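Local coordinates for protein redox-sensing transcriptional repressor Rex (Thermus thermophilus, PDB 2DT5) that probably represses transcription as a DNA-binding homodimer that senses the cellular NADH/NAD(+) balance through a dinucleotide bound in its Rossmann domain, at residues W81-L95 with P138-R150. The protein carries 1 engineered substitution. Residues are numbered along the deposited sequence; the frame is centred on the assembly and turned at random.
Sequences WGLCIVGMGRLGSAL and PGRIEIALLTVPR. With NAD (nicotinamide-adenine-dinucleotide), chain L.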
loop_
_atom_site.group_PDB
_atom_site.type_symbol
_atom_site.label_atom_id
_atom_site.label_comp_id
_atom_site.label_asym_id
_atom_site.label_seq_id
_atom_site.Cartn_x
_atom_site.Cartn_y
_atom_site.Cartn_z
ATOM N N TRP B 81 20.607 -3.047 0.590
ATOM C CA TRP B 81 20.113 -4.348 0.147
ATOM C C TRP B 81 20.161 -4.527 -1.366
ATOM O O TRP B 81 19.890 -3.595 -2.121
ATOM C CB TRP B 81 18.668 -4.561 0.591
ATOM C CG TRP B 81 18.451 -4.550 2.068
ATOM C CD1 TRP B 81 18.169 -3.464 2.855
ATOM C CD2 TRP B 81 18.419 -5.694 2.935
ATOM N NE1 TRP B 81 17.957 -3.867 4.162
ATOM C CE2 TRP B 81 18.109 -5.227 4.236
ATOM C CE3 TRP B 81 18.636 -7.067 2.740
ATOM C CZ2 TRP B 81 17.984 -6.089 5.330
ATOM C CZ3 TRP B 81 18.514 -7.927 3.837
ATOM C CH2 TRP B 81 18.197 -7.425 5.118
ATOM N N GLY B 82 20.495 -5.732 -1.807
ATOM C CA GLY B 82 20.534 -6.003 -3.235
ATOM C C GLY B 82 19.189 -6.562 -3.677
ATOM O O GLY B 82 18.693 -7.529 -3.089
ATOM N N LEU B 83 18.580 -5.957 -4.694
ATOM C CA LEU B 83 17.286 -6.438 -5.171
ATOM C C LEU B 83 17.338 -6.909 -6.620
ATOM O O LEU B 83 18.302 -6.661 -7.345
ATOM C CB LEU B 83 16.174 -5.351 -5.113
ATOM C CG LEU B 83 16.040 -4.349 -3.964
ATOM C CD1 LEU B 83 14.743 -3.572 -4.126
ATOM C CD2 LEU B 83 16.090 -5.039 -2.620
ATOM N N CYS B 84 16.309 -7.586 -7.045
ATOM C CA CYS B 84 16.189 -8.012 -8.420
ATOM C C CYS B 84 14.717 -7.992 -8.753
ATOM O O CYS B 84 13.853 -8.010 -7.874
ATOM C CB CYS B 84 16.774 -9.408 -8.624
ATOM S SG CYS B 84 15.798 -10.752 -7.873
ATOM N N ILE B 85 14.422 -7.966 -10.041
ATOM C CA ILE B 85 13.049 -7.997 -10.484
ATOM C C ILE B 85 12.944 -9.273 -11.301
ATOM O O ILE B 85 13.798 -9.540 -12.165
ATOM C CB ILE B 85 12.717 -6.785 -11.376
ATOM C CG1 ILE B 85 12.820 -5.480 -10.561
ATOM C CG2 ILE B 85 11.327 -6.953 -11.944
ATOM C CD1 ILE B 85 12.758 -4.189 -11.398
ATOM N N VAL B 86 11.932 -10.081 -11.011
ATOM C CA VAL B 86 11.714 -11.305 -11.760
ATOM C C VAL B 86 10.394 -11.127 -12.502
ATOM O O VAL B 86 9.333 -11.088 -11.896
ATOM C CB VAL B 86 11.643 -12.533 -10.826
ATOM C CG1 VAL B 86 11.163 -13.775 -11.613
ATOM C CG2 VAL B 86 13.033 -12.793 -10.219
ATOM N N GLY B 87 10.470 -11.013 -13.823
ATOM C CA GLY B 87 9.273 -10.799 -14.610
ATOM C C GLY B 87 9.364 -9.369 -15.117
ATOM O O GLY B 87 8.774 -8.454 -14.547
ATOM N N MET B 88 10.139 -9.182 -16.178
ATOM C CA MET B 88 10.341 -7.874 -16.764
ATOM C C MET B 88 9.326 -7.515 -17.842
ATOM O O MET B 88 9.686 -7.179 -18.967
ATOM C CB MET B 88 11.752 -7.772 -17.322
ATOM C CG MET B 88 12.835 -7.806 -16.237
ATOM S SD MET B 88 12.732 -6.361 -15.199
ATOM C CE MET B 88 13.314 -5.109 -16.294
ATOM N N GLY B 89 8.054 -7.592 -17.473
ATOM C CA GLY B 89 6.994 -7.221 -18.378
ATOM C C GLY B 89 6.706 -5.750 -18.142
ATOM O O GLY B 89 7.610 -4.973 -17.824
ATOM N N ARG B 90 5.448 -5.362 -18.280
ATOM C CA ARG B 90 5.065 -3.978 -18.073
ATOM C C ARG B 90 5.339 -3.484 -16.646
ATOM O O ARG B 90 6.066 -2.506 -16.463
ATOM C CB ARG B 90 3.596 -3.800 -18.459
ATOM C CG ARG B 90 3.391 -4.026 -19.970
ATOM C CD ARG B 90 1.918 -4.096 -20.350
ATOM N NE ARG B 90 1.219 -5.168 -19.651
ATOM C CZ ARG B 90 -0.100 -5.324 -19.668
ATOM N NH1 ARG B 90 -0.844 -4.475 -20.361
ATOM N NH2 ARG B 90 -0.677 -6.285 -18.957
ATOM N N LEU B 91 4.780 -4.147 -15.635
ATOM C CA LEU B 91 5.014 -3.721 -14.257
ATOM C C LEU B 91 6.503 -3.816 -13.908
ATOM O O LEU B 91 7.083 -2.883 -13.348
ATOM C CB LEU B 91 4.199 -4.573 -13.280
ATOM C CG LEU B 91 4.436 -4.292 -11.787
ATOM C CD1 LEU B 91 4.197 -2.813 -11.491
ATOM C CD2 LEU B 91 3.493 -5.171 -10.935
ATOM N N GLY B 92 7.123 -4.935 -14.264
ATOM C CA GLY B 92 8.530 -5.116 -13.963
ATOM C C GLY B 92 9.429 -4.031 -14.544
ATOM O O GLY B 92 10.357 -3.569 -13.875
ATOM N N SER B 93 9.157 -3.619 -15.779
ATOM C CA SER B 93 9.968 -2.595 -16.436
ATOM C C SER B 93 9.735 -1.214 -15.822
ATOM O O SER B 93 10.651 -0.395 -15.748
ATOM C CB SER B 93 9.674 -2.567 -17.940
ATOM O OG SER B 93 10.017 -3.816 -18.536
ATOM N N ALA B 94 8.506 -0.958 -15.402
ATOM C CA ALA B 94 8.165 0.310 -14.761
ATOM C C ALA B 94 8.968 0.382 -13.447
ATOM O O ALA B 94 9.562 1.408 -13.127
ATOM C CB ALA B 94 6.654 0.367 -14.470
ATOM N N LEU B 95 8.994 -0.725 -12.710
ATOM C CA LEU B 95 9.729 -0.810 -11.450
ATOM C C LEU B 95 11.235 -0.607 -11.611
ATOM O O LEU B 95 11.854 0.009 -10.759
ATOM C CB LEU B 95 9.470 -2.154 -10.770
ATOM C CG LEU B 95 8.038 -2.345 -10.248
ATOM C CD1 LEU B 95 7.889 -3.732 -9.640
ATOM C CD2 LEU B 95 7.734 -1.291 -9.200
ATOM N N PRO B 138 23.115 -15.621 -4.684
ATOM C CA PRO B 138 24.033 -15.803 -3.553
ATOM C C PRO B 138 25.018 -14.669 -3.286
ATOM O O PRO B 138 25.825 -14.305 -4.141
ATOM C CB PRO B 138 24.727 -17.116 -3.891
ATOM C CG PRO B 138 23.606 -17.899 -4.529
ATOM C CD PRO B 138 23.012 -16.864 -5.475
ATOM N N GLY B 139 24.926 -14.109 -2.085
ATOM C CA GLY B 139 25.809 -13.033 -1.696
ATOM C C GLY B 139 25.623 -11.689 -2.378
ATOM O O GLY B 139 26.302 -10.730 -2.026
ATOM N N ARG B 140 24.713 -11.588 -3.339
ATOM C CA ARG B 140 24.530 -10.312 -4.027
ATOM C C ARG B 140 23.110 -9.761 -4.029
ATOM O O ARG B 140 22.922 -8.549 -4.068
ATOM C CB ARG B 140 25.013 -10.425 -5.470
ATOM C CG ARG B 140 26.527 -10.457 -5.621
ATOM C CD ARG B 140 26.936 -10.979 -6.992
ATOM N NE ARG B 140 25.784 -11.217 -7.859
ATOM C CZ ARG B 140 25.146 -10.279 -8.554
ATOM N NH1 ARG B 140 25.544 -9.012 -8.502
ATOM N NH2 ARG B 140 24.093 -10.611 -9.285
ATOM N N ILE B 141 22.120 -10.648 -3.987
ATOM C CA ILE B 141 20.729 -10.243 -4.020
ATOM C C ILE B 141 19.913 -10.919 -2.926
ATOM O O ILE B 141 19.774 -12.144 -2.919
ATOM C CB ILE B 141 20.126 -10.590 -5.378
ATOM C CG1 ILE B 141 20.900 -9.846 -6.472
ATOM C CG2 ILE B 141 18.634 -10.254 -5.387
ATOM C CD1 ILE B 141 20.550 -10.266 -7.883
ATOM N N GLU B 142 19.357 -10.121 -2.018
ATOM C CA GLU B 142 18.582 -10.669 -0.918
ATOM C C GLU B 142 17.067 -10.598 -1.107
ATOM O O GLU B 142 16.341 -11.469 -0.622
ATOM C CB GLU B 142 18.930 -9.954 0.396
ATOM C CG GLU B 142 20.373 -10.074 0.874
ATOM C CD GLU B 142 21.345 -9.182 0.110
ATOM O OE1 GLU B 142 20.958 -8.064 -0.287
ATOM O OE2 GLU B 142 22.512 -9.590 -0.074
ATOM N N ILE B 143 16.597 -9.569 -1.811
ATOM C CA ILE B 143 15.162 -9.361 -2.017
ATOM C C ILE B 143 14.735 -9.408 -3.493
ATOM O O ILE B 143 15.370 -8.802 -4.348
ATOM C CB ILE B 143 14.750 -7.987 -1.410
ATOM C CG1 ILE B 143 14.978 -8.024 0.107
ATOM C CG2 ILE B 143 13.306 -7.633 -1.783
ATOM C CD1 ILE B 143 14.667 -6.716 0.837
ATOM N N ALA B 144 13.653 -10.119 -3.785
ATOM C CA ALA B 144 13.193 -10.198 -5.162
ATOM C C ALA B 144 11.810 -9.587 -5.317
ATOM O O ALA B 144 10.929 -9.836 -4.503
ATOM C CB ALA B 144 13.170 -11.664 -5.638
ATOM N N LEU B 145 11.631 -8.777 -6.360
ATOM C CA LEU B 145 10.329 -8.168 -6.665
ATOM C C LEU B 145 9.699 -9.105 -7.707
ATOM O O LEU B 145 10.175 -9.203 -8.850
ATOM C CB LEU B 145 10.512 -6.741 -7.234
ATOM C CG LEU B 145 10.665 -5.604 -6.202
ATOM C CD1 LEU B 145 11.765 -5.933 -5.223
ATOM C CD2 LEU B 145 10.969 -4.274 -6.912
ATOM N N LEU B 146 8.652 -9.812 -7.298
ATOM C CA LEU B 146 8.000 -10.771 -8.165
ATOM C C LEU B 146 6.860 -10.155 -8.947
ATOM O O LEU B 146 5.804 -9.890 -8.402
ATOM C CB LEU B 146 7.473 -11.960 -7.355
ATOM C CG LEU B 146 7.055 -13.180 -8.199
ATOM C CD1 LEU B 146 8.198 -13.571 -9.153
ATOM C CD2 LEU B 146 6.702 -14.344 -7.282
ATOM N N THR B 147 7.080 -9.969 -10.243
ATOM C CA THR B 147 6.089 -9.372 -11.120
ATOM C C THR B 147 5.811 -10.250 -12.353
ATOM O O THR B 147 5.860 -9.773 -13.487
ATOM C CB THR B 147 6.568 -7.965 -11.562
ATOM O OG1 THR B 147 7.927 -8.055 -12.010
ATOM C CG2 THR B 147 6.531 -6.991 -10.367
ATOM N N VAL B 148 5.562 -11.541 -12.127
ATOM C CA VAL B 148 5.222 -12.452 -13.218
ATOM C C VAL B 148 3.716 -12.667 -13.117
ATOM O O VAL B 148 3.116 -12.371 -12.080
ATOM C CB VAL B 148 5.941 -13.838 -13.081
ATOM C CG1 VAL B 148 7.446 -13.647 -13.047
ATOM C CG2 VAL B 148 5.473 -14.564 -11.825
ATOM N N PRO B 149 3.074 -13.162 -14.190
ATOM C CA PRO B 149 1.624 -13.390 -14.119
ATOM C C PRO B 149 1.299 -14.352 -12.962
ATOM O O PRO B 149 2.163 -15.116 -12.525
ATOM C CB PRO B 149 1.302 -14.020 -15.478
ATOM C CG PRO B 149 2.347 -13.466 -16.375
ATOM C CD PRO B 149 3.597 -13.524 -15.516
ATOM N N ARG B 150 0.063 -14.305 -12.479
ATOM C CA ARG B 150 -0.388 -15.164 -11.383
ATOM C C ARG B 150 -0.041 -16.636 -11.589
ATOM O O ARG B 150 0.536 -17.302 -10.714
ATOM C CB ARG B 150 -1.906 -15.042 -11.218
ATOM C CG ARG B 150 -2.481 -15.986 -10.181
ATOM C CD ARG B 150 -3.905 -15.619 -9.814
ATOM N NE ARG B 150 -4.292 -16.235 -8.544
ATOM C CZ ARG B 150 -5.367 -15.894 -7.836
ATOM N NH1 ARG B 150 -6.180 -14.936 -8.269
ATOM N NH2 ARG B 150 -5.625 -16.506 -6.685
HETATM P PA NAD L . 3.094 -8.876 -18.287
HETATM O O1A NAD L . 3.242 -7.579 -19.015
HETATM O O2A NAD L . 2.359 -10.008 -18.937
HETATM O O5B NAD L . 4.546 -9.296 -17.907
HETATM C C5B NAD L . 4.852 -10.522 -17.197
HETATM C C4B NAD L . 6.286 -10.851 -17.528
HETATM O O4B NAD L . 6.554 -12.074 -16.765
HETATM C C3B NAD L . 6.590 -11.271 -19.019
HETATM O O3B NAD L . 7.667 -10.434 -19.546
HETATM C C2B NAD L . 6.985 -12.745 -18.955
HETATM O O2B NAD L . 7.863 -13.211 -19.908
HETATM C C1B NAD L . 7.490 -12.806 -17.517
HETATM N N9A NAD L . 7.476 -14.129 -16.951
HETATM C C8A NAD L . 6.551 -15.183 -16.972
HETATM N N7A NAD L . 6.957 -16.240 -16.292
HETATM C C5A NAD L . 8.172 -15.951 -15.785
HETATM C C6A NAD L . 9.122 -16.703 -14.951
HETATM N N6A NAD L . 8.883 -17.926 -14.535
HETATM N N1A NAD L . 10.298 -16.016 -14.637
HETATM C C2A NAD L . 10.607 -14.763 -15.032
HETATM N N3A NAD L . 9.733 -14.008 -15.828
HETATM C C4A NAD L . 8.532 -14.642 -16.184
HETATM O O3 NAD L . 2.380 -8.606 -16.878
HETATM P PN NAD L . 2.170 -7.224 -16.005
HETATM O O1N NAD L . 0.974 -6.516 -16.501
HETATM O O2N NAD L . 3.492 -6.530 -16.012
HETATM O O5D NAD L . 1.804 -7.858 -14.564
HETATM C C5D NAD L . 2.803 -8.616 -13.818
HETATM C C4D NAD L . 2.212 -9.079 -12.540
HETATM O O4D NAD L . 1.807 -7.877 -11.726
HETATM C C3D NAD L . 0.872 -9.915 -12.689
HETATM O O3D NAD L . 0.841 -10.981 -11.714
HETATM C C2D NAD L . -0.191 -8.878 -12.378
HETATM O O2D NAD L . -1.435 -9.402 -12.054
HETATM C C1D NAD L . 0.505 -8.094 -11.208
HETATM N N1N NAD L . -0.238 -6.846 -10.893
HETATM C C2N NAD L . -0.182 -6.445 -9.530
HETATM C C3N NAD L . -0.476 -5.218 -9.127
HETATM C C7N NAD L . -0.439 -4.883 -7.667
HETATM O O7N NAD L . -0.958 -3.806 -7.300
HETATM N N7N NAD L . 0.099 -5.769 -6.810
HETATM C C4N NAD L . -0.875 -4.135 -10.125
HETATM C C5N NAD L . -0.162 -4.403 -11.438
HETATM C C6N NAD L . -0.192 -5.748 -11.877
HETATM O O HOH W 1 5.972 -7.388 -15.224
#
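T147, just past the end of its strand, turns its hydroxyl back onto the glycine-rich loop: OG1 gives a hydrogen bond to G87 O at 2.7 Å, the hydroxyl lying 18° off the plane of that carbonyl. With OG1 set between backbone N and carbonyl carbon (chi1 48°), the methyl CG2 turns to the helix, touching L91 CD2 and L95 CD1, each 3.6 Å away; a branched residue with one polar and one apolar arm suits both tasks. Behind it, strands 81-86 and 143-146 run parallel, C84 O taking L145 N at 2.8 Å. At the far end E142 folds back, and its OE1 receives G82 N in a nearly straight bond (166°), while its CB meets the edge of the W81 ring. G82 must lack a side chain, since a CB would strike R140 O.

Beyond the strands lies the GxGxxG turn of a Rossmann fold. G89 lets NAD O5B come within 3.2 Å of its CA, the amides of R90 and L91 bind the two phosphates, and V148 O accepts from the ribose O3D. R90 NE adds a 3.2 Å hydrogen bond to NAD O1A; replacing R90 with an alanine would probably leave this phosphate oxygen with the backbone amide but no side-chain grip, and D97 of the second subunit without its salt-bridge mate. Water 1 links G92 N to NAD O2N.

The pair forms the centre of the sheet, strand 105-112 flanking 81-86 and strand 167-170 flanking 143-146; helix 150-163 packs on V86, A144 and L146, while L83 and I85 touch strand 105-112.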